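Local coordinates for protein dermonecrotic toxin (Pasteurella multocida, PDB 2EBF) that acts as a mitogenic toxin that induces bone resorption and is associated with atrophic rhinitis in pigs, seen here as its C-terminal region with a thiol protease-like catalytic triad, at residues 162-176 and 552-564. Numbering follows the deposited sequence.
Sequences EMAGKTSESTADLIR and VTELENWQVLTPP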
# COMPACT_ATOMS: atom_id res chain seq x y z
N GLU A 162 -7.74 -5.98 -8.75
CA GLU A 162 -8.97 -5.18 -8.64
C GLU A 162 -10.04 -5.62 -9.65
O GLU A 162 -11.23 -5.75 -9.31
CB GLU A 162 -8.65 -3.70 -8.83
CG GLU A 162 -9.78 -2.73 -8.42
CD GLU A 162 -9.33 -1.28 -8.32
OE1 GLU A 162 -8.20 -1.03 -7.86
OE2 GLU A 162 -10.14 -0.37 -8.67
N MET A 163 -9.62 -5.85 -10.89
CA MET A 163 -10.53 -6.26 -11.96
C MET A 163 -11.13 -7.63 -11.69
O MET A 163 -12.26 -7.91 -12.09
CB MET A 163 -9.79 -6.28 -13.30
CG MET A 163 -9.51 -4.89 -13.87
SD MET A 163 -8.70 -5.02 -15.48
CE MET A 163 -7.07 -5.54 -15.04
N ALA A 164 -10.36 -8.47 -11.00
CA ALA A 164 -10.76 -9.83 -10.64
C ALA A 164 -11.57 -9.90 -9.35
O ALA A 164 -12.13 -10.95 -9.03
CB ALA A 164 -9.52 -10.72 -10.53
N GLY A 165 -11.65 -8.78 -8.62
CA GLY A 165 -12.39 -8.70 -7.37
C GLY A 165 -11.61 -9.24 -6.18
O GLY A 165 -12.20 -9.63 -5.18
N LYS A 166 -10.29 -9.27 -6.29
CA LYS A 166 -9.44 -9.80 -5.21
C LYS A 166 -8.79 -8.71 -4.35
O LYS A 166 -8.08 -9.01 -3.39
CB LYS A 166 -8.35 -10.69 -5.80
CG LYS A 166 -8.88 -11.95 -6.48
CD LYS A 166 -7.74 -12.70 -7.14
CE LYS A 166 -7.02 -13.61 -6.15
NZ LYS A 166 -5.75 -14.10 -6.74
N THR A 167 -9.00 -7.45 -4.71
CA THR A 167 -8.52 -6.34 -3.89
C THR A 167 -9.55 -5.23 -4.02
O THR A 167 -10.34 -5.24 -4.96
CB THR A 167 -7.08 -5.89 -4.27
OG1 THR A 167 -6.52 -5.09 -3.21
CG2 THR A 167 -7.05 -5.07 -5.57
N SER A 168 -9.56 -4.30 -3.07
CA SER A 168 -10.52 -3.20 -3.05
C SER A 168 -10.10 -2.15 -4.05
O SER A 168 -8.97 -2.17 -4.52
CB SER A 168 -10.59 -2.59 -1.65
OG SER A 168 -9.29 -2.18 -1.26
N GLU A 169 -11.01 -1.23 -4.38
CA GLU A 169 -10.73 -0.14 -5.30
C GLU A 169 -9.57 0.70 -4.78
O GLU A 169 -9.68 1.33 -3.72
CB GLU A 169 -12.01 0.71 -5.53
CG GLU A 169 -11.79 2.13 -6.04
CD GLU A 169 -13.09 2.92 -6.22
OE1 GLU A 169 -14.18 2.33 -6.08
OE2 GLU A 169 -13.03 4.14 -6.49
N SER A 170 -8.45 0.67 -5.49
CA SER A 170 -7.23 1.34 -5.02
C SER A 170 -6.32 1.80 -6.16
O SER A 170 -5.49 2.65 -5.96
CB SER A 170 -6.45 0.44 -4.06
OG SER A 170 -6.16 -0.80 -4.67
N THR A 171 -6.48 1.21 -7.34
CA THR A 171 -5.53 1.46 -8.44
C THR A 171 -5.45 2.92 -8.86
O THR A 171 -4.36 3.48 -9.00
CB THR A 171 -5.83 0.54 -9.66
OG1 THR A 171 -5.79 -0.83 -9.25
CG2 THR A 171 -4.80 0.74 -10.77
N ALA A 172 -6.60 3.55 -9.08
CA ALA A 172 -6.60 4.93 -9.54
C ALA A 172 -5.83 5.84 -8.56
O ALA A 172 -4.98 6.64 -8.96
CB ALA A 172 -8.04 5.45 -9.73
N ASP A 173 -6.14 5.70 -7.28
CA ASP A 173 -5.50 6.54 -6.26
C ASP A 173 -4.02 6.19 -6.08
O ASP A 173 -3.22 7.08 -5.80
CB ASP A 173 -6.26 6.44 -4.94
CG ASP A 173 -7.57 7.21 -4.96
OD1 ASP A 173 -7.66 8.27 -5.63
OD2 ASP A 173 -8.51 6.75 -4.30
N LEU A 174 -3.65 4.93 -6.25
CA LEU A 174 -2.22 4.55 -6.18
C LEU A 174 -1.46 5.14 -7.39
O LEU A 174 -0.30 5.54 -7.27
CB LEU A 174 -2.02 3.04 -6.03
CG LEU A 174 -2.22 2.49 -4.60
CD1 LEU A 174 -2.62 1.01 -4.61
CD2 LEU A 174 -0.98 2.71 -3.72
N ILE A 175 -2.13 5.22 -8.54
CA ILE A 175 -1.58 5.93 -9.70
C ILE A 175 -1.41 7.42 -9.38
O ILE A 175 -0.36 7.99 -9.68
CB ILE A 175 -2.44 5.73 -10.98
CG1 ILE A 175 -2.29 4.29 -11.50
CG2 ILE A 175 -2.08 6.77 -12.06
CD1 ILE A 175 -3.35 3.90 -12.57
N ARG A 176 -2.42 8.04 -8.77
CA ARG A 176 -2.31 9.46 -8.42
C ARG A 176 -1.12 9.72 -7.48
O ARG A 176 -0.38 10.69 -7.67
CB ARG A 176 -3.62 9.98 -7.80
CG ARG A 176 -4.82 9.84 -8.71
CD ARG A 176 -6.03 10.50 -8.08
NE ARG A 176 -7.11 10.72 -9.03
CZ ARG A 176 -8.23 9.99 -9.10
NH1 ARG A 176 -8.44 8.98 -8.26
NH2 ARG A 176 -9.15 10.30 -10.00
N VAL A 552 -10.68 15.10 -6.33
CA VAL A 552 -10.08 14.46 -7.51
C VAL A 552 -10.66 14.95 -8.84
O VAL A 552 -11.80 15.44 -8.90
CB VAL A 552 -10.20 12.92 -7.45
CG1 VAL A 552 -9.38 12.35 -6.29
CG2 VAL A 552 -11.67 12.47 -7.38
N THR A 553 -9.83 14.85 -9.88
CA THR A 553 -10.26 14.87 -11.27
C THR A 553 -10.10 13.43 -11.74
O THR A 553 -9.09 12.79 -11.44
CB THR A 553 -9.34 15.74 -12.13
OG1 THR A 553 -9.21 17.03 -11.55
CG2 THR A 553 -9.88 15.87 -13.54
N GLU A 554 -11.10 12.91 -12.45
CA GLU A 554 -10.99 11.60 -13.06
C GLU A 554 -9.67 11.47 -13.84
O GLU A 554 -9.25 12.40 -14.55
CB GLU A 554 -12.18 11.37 -13.98
CG GLU A 554 -12.38 9.93 -14.36
CD GLU A 554 -13.27 9.16 -13.40
OE1 GLU A 554 -13.54 9.63 -12.27
OE2 GLU A 554 -13.71 8.07 -13.80
N LEU A 555 -9.00 10.33 -13.70
CA LEU A 555 -7.86 10.03 -14.57
C LEU A 555 -8.35 9.93 -16.01
O LEU A 555 -9.49 9.55 -16.26
CB LEU A 555 -7.15 8.75 -14.14
CG LEU A 555 -6.44 8.81 -12.78
CD1 LEU A 555 -5.90 7.42 -12.40
CD2 LEU A 555 -5.30 9.86 -12.76
N GLU A 556 -7.49 10.31 -16.96
CA GLU A 556 -7.89 10.39 -18.35
C GLU A 556 -8.61 9.13 -18.83
O GLU A 556 -8.06 8.04 -18.81
CB GLU A 556 -6.68 10.69 -19.23
CG GLU A 556 -7.05 11.03 -20.67
CD GLU A 556 -5.84 11.15 -21.55
OE1 GLU A 556 -4.70 10.85 -21.10
OE2 GLU A 556 -6.02 11.56 -22.71
N ASN A 557 -9.87 9.31 -19.24
CA ASN A 557 -10.68 8.24 -19.84
C ASN A 557 -10.90 7.01 -18.96
O ASN A 557 -11.20 5.92 -19.47
CB ASN A 557 -10.09 7.84 -21.22
CG ASN A 557 -10.12 8.98 -22.22
OD1 ASN A 557 -11.06 9.78 -22.25
ND2 ASN A 557 -9.10 9.03 -23.08
N TRP A 558 -10.76 7.19 -17.64
CA TRP A 558 -10.75 6.09 -16.67
C TRP A 558 -11.99 5.22 -16.75
O TRP A 558 -13.10 5.73 -16.91
CB TRP A 558 -10.60 6.61 -15.22
CG TRP A 558 -10.28 5.53 -14.23
CD1 TRP A 558 -11.11 5.00 -13.29
CD2 TRP A 558 -9.03 4.82 -14.12
NE1 TRP A 558 -10.46 4.01 -12.59
CE2 TRP A 558 -9.19 3.88 -13.08
CE3 TRP A 558 -7.82 4.88 -14.81
CZ2 TRP A 558 -8.16 3.01 -12.70
CZ3 TRP A 558 -6.79 4.02 -14.43
CH2 TRP A 558 -6.97 3.10 -13.37
N GLN A 559 -11.78 3.90 -16.67
CA GLN A 559 -12.86 2.93 -16.60
C GLN A 559 -12.80 2.29 -15.23
O GLN A 559 -11.72 1.91 -14.76
CB GLN A 559 -12.69 1.83 -17.65
CG GLN A 559 -12.74 2.30 -19.10
CD GLN A 559 -13.98 3.14 -19.40
OE1 GLN A 559 -15.10 2.70 -19.17
NE2 GLN A 559 -13.78 4.32 -19.94
N VAL A 560 -13.97 2.13 -14.61
CA VAL A 560 -14.06 1.42 -13.34
C VAL A 560 -13.49 0.02 -13.52
O VAL A 560 -13.81 -0.66 -14.50
CB VAL A 560 -15.51 1.36 -12.81
CG1 VAL A 560 -15.56 0.52 -11.55
CG2 VAL A 560 -16.02 2.76 -12.49
N LEU A 561 -12.65 -0.41 -12.58
CA LEU A 561 -12.01 -1.71 -12.64
C LEU A 561 -12.76 -2.81 -11.87
O LEU A 561 -12.84 -3.95 -12.33
CB LEU A 561 -10.57 -1.63 -12.12
CG LEU A 561 -9.58 -0.69 -12.80
CD1 LEU A 561 -8.25 -0.82 -12.09
CD2 LEU A 561 -9.45 -1.00 -14.30
N THR A 562 -13.29 -2.48 -10.69
CA THR A 562 -14.05 -3.45 -9.88
C THR A 562 -15.21 -4.09 -10.67
O THR A 562 -15.92 -3.39 -11.40
CB THR A 562 -14.60 -2.80 -8.58
OG1 THR A 562 -15.35 -1.62 -8.90
CG2 THR A 562 -13.47 -2.44 -7.64
N PRO A 563 -15.40 -5.41 -10.51
CA PRO A 563 -16.48 -6.15 -11.18
C PRO A 563 -17.87 -5.67 -10.75
O PRO A 563 -17.98 -4.99 -9.73
CB PRO A 563 -16.25 -7.60 -10.75
CG PRO A 563 -14.88 -7.66 -10.23
CD PRO A 563 -14.59 -6.31 -9.66
N PRO A 564 -18.91 -6.03 -11.52
CA PRO A 564 -20.24 -5.43 -11.32
C PRO A 564 -21.05 -5.91 -10.09
O PRO A 564 -21.58 -5.09 -9.35
CB PRO A 564 -20.97 -5.82 -12.61
CG PRO A 564 -20.38 -7.13 -12.99
CD PRO A 564 -18.92 -7.02 -12.61
O HOH W 1 -12.43 0.48 -9.79
O HOH W 2 -13.48 -6.16 -13.63
O HOH W 3 -6.17 12.87 -10.96
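R176, extended from CG to NE (chi2 -174°), reaches past L555 to the backbone of T553, while W558, with CG trans to its backbone N (chi1 -167°), lays its ring against A172 and I175. The guanidinium is sandwiched between V552 CG1, over the centre of one face, and L555 CG, toward the rim of the other. In its plane, R176 NH2 gives a hydrogen bond to T553 O (2.9 Å, 162° at the hydrogen), and water 3 links R176 NE to the same oxygen; the R176 NH1 salt bridge to D173 OD1 (2.8 Å), tilted from that plane, helps fix its rotation. A172 CB lies 3.6 Å above the W558 ring plane, offset toward its rim, and I175 CD1 approaches W558 CH2 obliquely (3.8 Å). L561 CD1 packs on T171 CB (3.7 Å). E162 OE1 accepts from S170 N, T171 N and T171 OG1, tying the two helices together, while OE2 reaches L561 N through water 1. P563 CG presses on M163 O (3.2 Å) beside the Schellman turn at G165. The loop between strands 537-539 and 567-568 clasps the end of helix 151-164 and the start of helix 171-180; helix 135-143 touches W558 and L555, and helix 312-333 packs on L174.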